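Putative branched-chain amino acid ABC transporter (Chromobacterium violaceum, PDB 4PYR) is a putative lipoprotein of the LppC family with a periplasmic-binding-protein-like fold that binds glutathione and may act as an enzyme regulator. Local coordinates at residues T44-Y52 against S71-V81; V183-S191 against M210-R218. All coordinates share one frame; numbering follows the deposited sequence.

Interaction 1: T44-Y52 against S71-V81; sequences TGDNVVERY and SIVKLAPSVTV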
loop_
_atom_site.group_PDB
_atom_site.type_symbol
_atom_site.label_atom_id
_atom_site.label_comp_id
_atom_site.label_asym_id
_atom_site.label_seq_id
_atom_site.Cartn_x
_atom_site.Cartn_y
_atom_site.Cartn_z
ATOM N N THR A 44 6.225 -14.924 -14.975
ATOM C CA THR A 44 6.927 -14.644 -13.739
ATOM C C THR A 44 8.266 -15.372 -13.827
ATOM O O THR A 44 8.409 -16.323 -14.589
ATOM C CB THR A 44 6.126 -15.117 -12.503
ATOM O OG1 THR A 44 6.743 -14.642 -11.302
ATOM C CG2 THR A 44 6.067 -16.575 -12.448
ATOM N N GLY A 45 9.235 -14.875 -13.062
ATOM C CA GLY A 45 10.563 -15.440 -12.929
ATOM C C GLY A 45 11.249 -15.830 -14.227
ATOM O O GLY A 45 11.568 -14.988 -15.057
ATOM N N ASP A 46 11.405 -17.134 -14.401
ATOM C CA ASP A 46 12.174 -17.736 -15.484
ATOM C C ASP A 46 11.778 -17.326 -16.915
ATOM O O ASP A 46 12.594 -17.486 -17.832
ATOM C CB ASP A 46 12.054 -19.279 -15.362
ATOM C CG ASP A 46 13.372 -20.010 -15.482
ATOM O OD1 ASP A 46 14.470 -19.398 -15.474
ATOM O OD2 ASP A 46 13.290 -21.244 -15.546
ATOM N N ASN A 47 10.535 -16.889 -17.131
ATOM C CA ASN A 47 10.098 -16.440 -18.467
ATOM C C ASN A 47 9.719 -14.964 -18.577
ATOM O O ASN A 47 9.268 -14.527 -19.637
ATOM C CB ASN A 47 8.930 -17.297 -18.987
ATOM C CG ASN A 47 7.647 -17.095 -18.212
ATOM O OD1 ASN A 47 7.474 -16.162 -17.407
ATOM N ND2 ASN A 47 6.718 -17.971 -18.477
ATOM N N VAL A 48 9.877 -14.214 -17.485
ATOM C CA VAL A 48 9.371 -12.838 -17.427
ATOM C C VAL A 48 10.087 -11.976 -18.438
ATOM O O VAL A 48 9.460 -11.182 -19.119
ATOM C CB VAL A 48 9.443 -12.250 -16.016
ATOM C CG1 VAL A 48 10.874 -11.927 -15.624
ATOM C CG2 VAL A 48 8.580 -11.006 -15.923
ATOM N N VAL A 49 11.397 -12.171 -18.599
ATOM C CA VAL A 49 12.129 -11.363 -19.573
ATOM C C VAL A 49 11.659 -11.682 -20.980
ATOM O O VAL A 49 11.389 -10.796 -21.754
ATOM C CB VAL A 49 13.659 -11.580 -19.507
ATOM C CG1 VAL A 49 14.344 -10.978 -20.726
ATOM C CG2 VAL A 49 14.232 -10.995 -18.227
ATOM N N GLU A 50 11.578 -12.965 -21.308
ATOM C CA GLU A 50 11.132 -13.366 -22.648
ATOM C C GLU A 50 9.721 -12.862 -23.016
ATOM O O GLU A 50 9.473 -12.441 -24.143
ATOM C CB GLU A 50 11.167 -14.890 -22.742
ATOM C CG GLU A 50 11.054 -15.444 -24.142
ATOM C CD GLU A 50 11.350 -16.928 -24.157
ATOM O OE1 GLU A 50 11.412 -17.519 -23.043
ATOM O OE2 GLU A 50 11.534 -17.507 -25.261
ATOM N N ARG A 51 8.800 -12.918 -22.065
ATOM C CA ARG A 51 7.433 -12.515 -22.358
ATOM C C ARG A 51 7.281 -10.998 -22.331
ATOM O O ARG A 51 6.461 -10.453 -23.057
ATOM C CB ARG A 51 6.462 -13.227 -21.424
ATOM C CG ARG A 51 6.499 -14.704 -21.746
ATOM C CD ARG A 51 5.384 -15.480 -21.129
ATOM N NE ARG A 51 5.479 -16.864 -21.548
ATOM C CZ ARG A 51 4.661 -17.822 -21.155
ATOM N NH1 ARG A 51 3.684 -17.535 -20.302
ATOM N NH2 ARG A 51 4.830 -19.057 -21.602
ATOM N N TYR A 52 8.061 -10.337 -21.479
ATOM C CA TYR A 52 8.171 -8.876 -21.514
ATOM C C TYR A 52 8.681 -8.485 -22.885
ATOM O O TYR A 52 8.090 -7.649 -23.571
ATOM C CB TYR A 52 9.128 -8.382 -20.420
ATOM C CG TYR A 52 9.345 -6.901 -20.370
ATOM C CD1 TYR A 52 10.338 -6.300 -21.150
ATOM C CD2 TYR A 52 8.610 -6.105 -19.531
ATOM C CE1 TYR A 52 10.562 -4.915 -21.075
ATOM C CE2 TYR A 52 8.793 -4.734 -19.448
ATOM C CZ TYR A 52 9.796 -4.136 -20.220
ATOM O OH TYR A 52 9.992 -2.764 -20.164
ATOM N N SER A 71 11.227 -11.716 -9.978
ATOM C CA SER A 71 10.984 -11.308 -11.369
ATOM C C SER A 71 11.460 -9.893 -11.690
ATOM O O SER A 71 11.893 -9.618 -12.814
ATOM C CB SER A 71 9.475 -11.304 -11.666
ATOM O OG SER A 71 8.975 -12.609 -11.655
ATOM N N ILE A 72 11.288 -8.992 -10.726
ATOM C CA ILE A 72 11.722 -7.613 -10.878
ATOM C C ILE A 72 13.234 -7.523 -11.121
ATOM O O ILE A 72 13.653 -6.836 -12.048
ATOM C CB ILE A 72 11.254 -6.750 -9.693
ATOM C CG1 ILE A 72 9.732 -6.610 -9.749
ATOM C CG2 ILE A 72 11.947 -5.399 -9.696
ATOM C CD1 ILE A 72 9.105 -6.028 -8.503
ATOM N N VAL A 73 14.019 -8.238 -10.305
ATOM C CA VAL A 73 15.480 -8.276 -10.417
ATOM C C VAL A 73 15.941 -8.830 -11.764
ATOM O O VAL A 73 16.851 -8.283 -12.392
ATOM C CB VAL A 73 16.104 -9.120 -9.293
ATOM C CG1 VAL A 73 17.605 -9.255 -9.498
ATOM C CG2 VAL A 73 15.819 -8.482 -7.934
ATOM N N LYS A 74 15.325 -9.930 -12.191
ATOM C CA LYS A 74 15.648 -10.564 -13.478
ATOM C C LYS A 74 15.349 -9.677 -14.672
ATOM O O LYS A 74 16.009 -9.785 -15.704
ATOM C CB LYS A 74 14.861 -11.881 -13.644
ATOM C CG LYS A 74 15.318 -12.982 -12.703
ATOM C CD LYS A 74 14.543 -14.280 -12.918
ATOM C CE LYS A 74 15.210 -15.461 -12.236
ATOM N NZ LYS A 74 16.574 -15.700 -12.747
ATOM N N LEU A 75 14.306 -8.871 -14.545
ATOM C CA LEU A 75 13.779 -8.049 -15.643
ATOM C C LEU A 75 14.487 -6.699 -15.814
ATOM O O LEU A 75 14.642 -6.237 -16.931
ATOM C CB LEU A 75 12.286 -7.794 -15.448
ATOM C CG LEU A 75 11.532 -6.992 -16.541
ATOM C CD1 LEU A 75 11.696 -7.731 -17.871
ATOM C CD2 LEU A 75 10.068 -6.743 -16.238
ATOM N N ALA A 76 14.854 -6.069 -14.703
ATOM C CA ALA A 76 15.335 -4.659 -14.711
ATOM C C ALA A 76 16.315 -4.295 -15.872
ATOM O O ALA A 76 16.114 -3.287 -16.573
ATOM C CB ALA A 76 15.936 -4.307 -13.358
ATOM N N PRO A 77 17.308 -5.143 -16.133
ATOM C CA PRO A 77 18.282 -4.743 -17.201
ATOM C C PRO A 77 17.656 -4.673 -18.589
ATOM O O PRO A 77 18.170 -3.960 -19.455
ATOM C CB PRO A 77 19.380 -5.845 -17.168
ATOM C CG PRO A 77 19.238 -6.458 -15.807
ATOM C CD PRO A 77 17.794 -6.330 -15.396
ATOM N N SER A 78 16.557 -5.403 -18.781
ATOM C CA SER A 78 15.884 -5.472 -20.088
ATOM C C SER A 78 14.764 -4.429 -20.262
ATOM O O SER A 78 14.184 -4.285 -21.357
ATOM C CB SER A 78 15.379 -6.914 -20.335
ATOM O OG SER A 78 16.467 -7.814 -20.172
ATOM N N VAL A 79 14.501 -3.673 -19.202
ATOM C CA VAL A 79 13.375 -2.712 -19.213
ATOM C C VAL A 79 13.661 -1.598 -20.198
ATOM O O VAL A 79 14.702 -0.894 -20.121
ATOM C CB VAL A 79 13.016 -2.179 -17.804
ATOM C CG1 VAL A 79 12.127 -0.935 -17.872
ATOM C CG2 VAL A 79 12.301 -3.290 -17.039
ATOM N N THR A 80 12.781 -1.508 -21.188
ATOM C CA THR A 80 12.968 -0.510 -22.256
ATOM C C THR A 80 11.758 0.381 -22.517
ATOM O O THR A 80 11.870 1.350 -23.247
ATOM C CB THR A 80 13.293 -1.180 -23.581
ATOM O OG1 THR A 80 12.245 -2.103 -23.879
ATOM C CG2 THR A 80 14.648 -1.883 -23.512
ATOM N N VAL A 81 10.612 0.035 -21.944
ATOM C CA VAL A 81 9.470 0.932 -21.906
ATOM C C VAL A 81 9.095 1.173 -20.429
ATOM O O VAL A 81 9.485 0.390 -19.551
ATOM C CB VAL A 81 8.254 0.383 -22.678
ATOM C CG1 VAL A 81 8.606 0.095 -24.101
ATOM C CG2 VAL A 81 7.615 -0.830 -21.982
#

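Interaction 2: V183-S191 against M210-R218; sequences VAQAARLKS and MQPELAGVR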
loop_
_atom_site.group_PDB
_atom_site.type_symbol
_atom_site.label_atom_id
_atom_site.label_comp_id
_atom_site.label_asym_id
_atom_site.label_seq_id
_atom_site.Cartn_x
_atom_site.Cartn_y
_atom_site.Cartn_z
ATOM N N VAL A 183 -4.701 -7.279 14.669
ATOM C CA VAL A 183 -6.051 -6.805 14.908
ATOM C C VAL A 183 -6.686 -7.473 16.135
ATOM O O VAL A 183 -7.376 -6.792 16.889
ATOM C CB VAL A 183 -6.901 -6.930 13.613
ATOM C CG1 VAL A 183 -7.162 -8.374 13.237
ATOM C CG2 VAL A 183 -8.187 -6.130 13.712
ATOM N N ALA A 184 -6.423 -8.758 16.360
ATOM C CA ALA A 184 -6.960 -9.437 17.562
ATOM C C ALA A 184 -6.448 -8.812 18.873
ATOM O O ALA A 184 -7.248 -8.470 19.756
ATOM C CB ALA A 184 -6.661 -10.935 17.556
ATOM N N GLN A 185 -5.128 -8.622 18.966
ATOM C CA GLN A 185 -4.556 -7.997 20.133
ATOM C C GLN A 185 -4.942 -6.532 20.246
ATOM O O GLN A 185 -5.103 -6.021 21.346
ATOM C CB GLN A 185 -3.041 -8.202 20.178
ATOM C CG GLN A 185 -2.694 -9.674 20.488
ATOM C CD GLN A 185 -1.223 -9.922 20.797
ATOM O OE1 GLN A 185 -0.323 -9.457 20.070
ATOM N NE2 GLN A 185 -0.967 -10.691 21.873
ATOM N N ALA A 186 -5.060 -5.832 19.108
ATOM C CA ALA A 186 -5.462 -4.441 19.142
ATOM C C ALA A 186 -6.824 -4.263 19.729
ATOM O O ALA A 186 -7.058 -3.317 20.491
ATOM C CB ALA A 186 -5.433 -3.866 17.746
ATOM N N ALA A 187 -7.713 -5.177 19.383
ATOM C CA ALA A 187 -9.067 -5.134 19.921
ATOM C C ALA A 187 -9.074 -5.387 21.415
ATOM O O ALA A 187 -9.790 -4.707 22.159
ATOM C CB ALA A 187 -9.964 -6.133 19.188
ATOM N N ARG A 188 -8.274 -6.351 21.866
ATOM C CA ARG A 188 -8.142 -6.582 23.319
ATOM C C ARG A 188 -7.576 -5.359 24.042
ATOM O O ARG A 188 -8.082 -4.972 25.125
ATOM C CB ARG A 188 -7.310 -7.833 23.623
ATOM C CG ARG A 188 -7.009 -8.024 25.099
ATOM C CD ARG A 188 -5.840 -8.966 25.341
ATOM N NE ARG A 188 -5.808 -9.279 26.753
ATOM C CZ ARG A 188 -4.929 -10.072 27.368
ATOM N NH1 ARG A 188 -3.921 -10.594 26.680
ATOM N NH2 ARG A 188 -5.017 -10.264 28.660
ATOM N N LEU A 189 -6.559 -4.717 23.442
ATOM C CA LEU A 189 -5.974 -3.587 24.115
ATOM C C LEU A 189 -6.965 -2.391 24.137
ATOM O O LEU A 189 -7.143 -1.694 25.161
ATOM C CB LEU A 189 -4.714 -3.169 23.359
ATOM C CG LEU A 189 -3.982 -1.954 23.902
ATOM C CD1 LEU A 189 -3.758 -2.107 25.402
ATOM C CD2 LEU A 189 -2.672 -1.775 23.157
ATOM N N LYS A 190 -7.653 -2.149 23.015
ATOM C CA LYS A 190 -8.607 -1.044 22.960
ATOM C C LYS A 190 -9.658 -1.168 24.057
ATOM O O LYS A 190 -9.986 -0.174 24.712
ATOM C CB LYS A 190 -9.247 -0.966 21.549
ATOM C CG LYS A 190 -10.209 0.212 21.302
ATOM C CD LYS A 190 -9.560 1.580 21.458
ATOM C CE LYS A 190 -10.520 2.721 21.128
ATOM N NZ LYS A 190 -11.425 3.028 22.228
ATOM N N SER A 191 -10.102 -2.407 24.329
ATOM C CA SER A 191 -11.082 -2.663 25.368
ATOM C C SER A 191 -10.551 -2.422 26.805
ATOM O O SER A 191 -11.330 -2.165 27.712
ATOM C CB SER A 191 -11.594 -4.100 25.255
ATOM O OG SER A 191 -12.351 -4.280 24.063
HETATM N N MSE A 210 -17.542 -7.043 11.075
HETATM C CA MSE A 210 -17.847 -6.401 12.354
HETATM C C MSE A 210 -16.621 -6.268 13.204
HETATM O O MSE A 210 -15.975 -7.274 13.505
HETATM C CB MSE A 210 -18.815 -7.242 13.189
HETATM C CG MSE A 210 -19.730 -6.308 13.950
HETATM SE SE MSE A 210 -21.012 -5.679 12.612
HETATM C CE MSE A 210 -22.461 -6.968 13.015
ATOM N N GLN A 211 -16.273 -5.031 13.567
ATOM C CA GLN A 211 -15.116 -4.740 14.438
ATOM C C GLN A 211 -15.532 -3.798 15.581
ATOM O O GLN A 211 -14.938 -2.754 15.784
ATOM C CB GLN A 211 -13.969 -4.120 13.596
ATOM C CG GLN A 211 -13.383 -5.104 12.605
ATOM C CD GLN A 211 -12.076 -4.600 11.991
ATOM O OE1 GLN A 211 -11.024 -4.681 12.595
ATOM N NE2 GLN A 211 -12.153 -4.108 10.763
ATOM N N PRO A 212 -16.573 -4.178 16.361
ATOM C CA PRO A 212 -17.068 -3.231 17.378
ATOM C C PRO A 212 -16.088 -2.843 18.468
ATOM O O PRO A 212 -16.195 -1.734 19.014
ATOM C CB PRO A 212 -18.258 -3.968 18.013
ATOM C CG PRO A 212 -17.988 -5.399 17.743
ATOM C CD PRO A 212 -17.235 -5.487 16.453
ATOM N N GLU A 213 -15.096 -3.714 18.752
ATOM C CA GLU A 213 -14.080 -3.351 19.784
ATOM C C GLU A 213 -13.125 -2.270 19.357
ATOM O O GLU A 213 -12.537 -1.623 20.209
ATOM C CB GLU A 213 -13.249 -4.550 20.263
ATOM C CG GLU A 213 -14.088 -5.544 21.071
ATOM C CD GLU A 213 -15.051 -6.303 20.192
ATOM O OE1 GLU A 213 -14.632 -6.658 19.038
ATOM O OE2 GLU A 213 -16.173 -6.495 20.618
ATOM N N LEU A 214 -12.982 -2.045 18.045
ATOM C CA LEU A 214 -12.040 -1.028 17.514
ATOM C C LEU A 214 -12.731 0.297 17.167
ATOM O O LEU A 214 -12.158 1.215 16.666
ATOM C CB LEU A 214 -11.294 -1.610 16.323
ATOM C CG LEU A 214 -10.239 -2.671 16.698
ATOM C CD1 LEU A 214 -9.748 -3.478 15.518
ATOM C CD2 LEU A 214 -9.145 -2.105 17.611
ATOM N N ALA A 215 -14.006 0.412 17.478
ATOM C CA ALA A 215 -14.796 1.626 17.218
ATOM C C ALA A 215 -14.117 2.835 17.815
ATOM O O ALA A 215 -13.688 2.852 18.972
ATOM C CB ALA A 215 -16.188 1.504 17.777
ATOM N N GLY A 216 -14.007 3.861 16.995
ATOM C CA GLY A 216 -13.382 5.101 17.452
ATOM C C GLY A 216 -11.889 5.207 17.211
ATOM O O GLY A 216 -11.324 6.281 17.370
ATOM N N VAL A 217 -11.231 4.115 16.829
ATOM C CA VAL A 217 -9.826 4.172 16.494
ATOM C C VAL A 217 -9.681 4.980 15.217
ATOM O O VAL A 217 -10.396 4.761 14.235
ATOM C CB VAL A 217 -9.254 2.771 16.295
ATOM C CG1 VAL A 217 -7.827 2.834 15.749
ATOM C CG2 VAL A 217 -9.294 1.998 17.643
ATOM N N ARG A 218 -8.717 5.889 15.236
ATOM C CA ARG A 218 -8.434 6.715 14.065
ATOM C C ARG A 218 -7.392 5.947 13.239
ATOM O O ARG A 218 -6.432 5.396 13.760
ATOM C CB ARG A 218 -7.879 8.077 14.478
ATOM C CG ARG A 218 -8.830 8.916 15.324
ATOM C CD ARG A 218 -8.363 10.363 15.490
ATOM N NE ARG A 218 -9.404 11.242 16.013
ATOM C CZ ARG A 218 -10.364 11.793 15.276
ATOM N NH1 ARG A 218 -10.440 11.562 13.971
ATOM N NH2 ARG A 218 -11.285 12.556 15.850
HETATM O O HOH W 1 -13.602 1.008 20.996
HETATM O O HOH W 2 -12.961 5.158 21.176
HETATM O O HOH W 3 -13.227 -1.579 22.841
#

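Interaction 1: T44-Y52 against S71-V81
The backbone N-H of G45 points almost straight at the hydroxyl of S71, G45 N to S71 OG measuring 2.7 Å at 170°. S71 OG lies beside its own backbone N and anti to the carbonyl carbon (chi1 -68°), which turns it toward the loop; it is also hydrogen-bonded to S68. G45 suits the turn because its positive phi by itself favours glycine. At the other end the Y52 hydroxyl accepts from T80 N, Y52 OH to T80 N being 3.2 Å, and more weakly from V81 N; its strongest partner is T83 OG1, outside the two segments. In this Rossmann-like half, whose parallel sheet has strand order 2-1-3-4-5, the contact joins neighbouring helices 48-57 and 69-75, their short segments crossing at -62° with axes 9.8 Å apart. L75 crosses the Y52 side chain at about a right angle and lays CD1 over one ring face, offset toward CG at the rim, a CH-pi contact that suits leucine because its methyl can lie on the ring. V49 sets CG2 3.3 Å from the K74 carbonyl O, while V48 CG1 rests 4.4 Å from L75 CB. K74 brings its CD methylene to 3.7 Å from G45 O.

Interaction 2: V183-S191 against M210-R218
K190 swings its CG anti to the backbone N (chi1 -176°) and bends at CB-CG (chi2 61°) and again near its end, and this path carries the chain from the helix across to the loop. Its CG comes to 3.2 Å from the carbonyl O of E213, while CD and CE run past V217 CG2 in the opposite direction to the valine side chain, K190 CE to V217 CG2 being 3.8 Å. A lysine suits this place because its methylenes can pack against apolar neighbours while its amine reaches water. K190 NZ donates to two waters. The first donates in turn to E213 O and A215 O, the second to A215 O, so the ammonium meets the loop carbonyls through solvent. A third water donates to E213 O and is hydrogen-bonded to S191 OG.

L214, with CG beside the backbone N (chi1 -73°), sends its two methyls to different places on the helix. CD1 meets V183 CG2 at 3.6 Å, the side chains crossing at about a right angle, and CD2 settles 3.8 Å from A187 CA, also near A186 CB. Small alanines suit this face, since they let the leucine come close to the helix backbone. A187 CB meets E213 CB at 3.8 Å, whereas the carboxylate of E213 leads away.

The loop is shaped by a type II beta turn from L214 to V217, with G216 at the positive phi favoured in its third position. V217 and K190 also touch V199 of strand 199-201. Helix 183-192 is thus packed on the connection between strands 199-201 and 218-220 of the mixed sheet, consistent with the helix-on-sheet layering of the periplasmic-binding-protein clan.

The two contacts lie on opposite sides of the chain's centre, with their own centres about 43 Å apart and nearest atoms about 27 Å apart, so they do not touch. Interaction 1 closes before interaction 2 opens along the chain. The first joins helices 48-57 and 69-75 beside the five-stranded parallel sheet; the second joins helix 183-192 to the loop leading to strand 218-220 of the mixed sheet. Each thus lies in a different alpha/beta half, consistent with the two-lobed fold of the periplasmic-binding-protein clan. Both lie away from the glutathione pocket, although the side chain of S71 is about 12 Å from the bound ligand, and neither contact supplies a residue to that pocket.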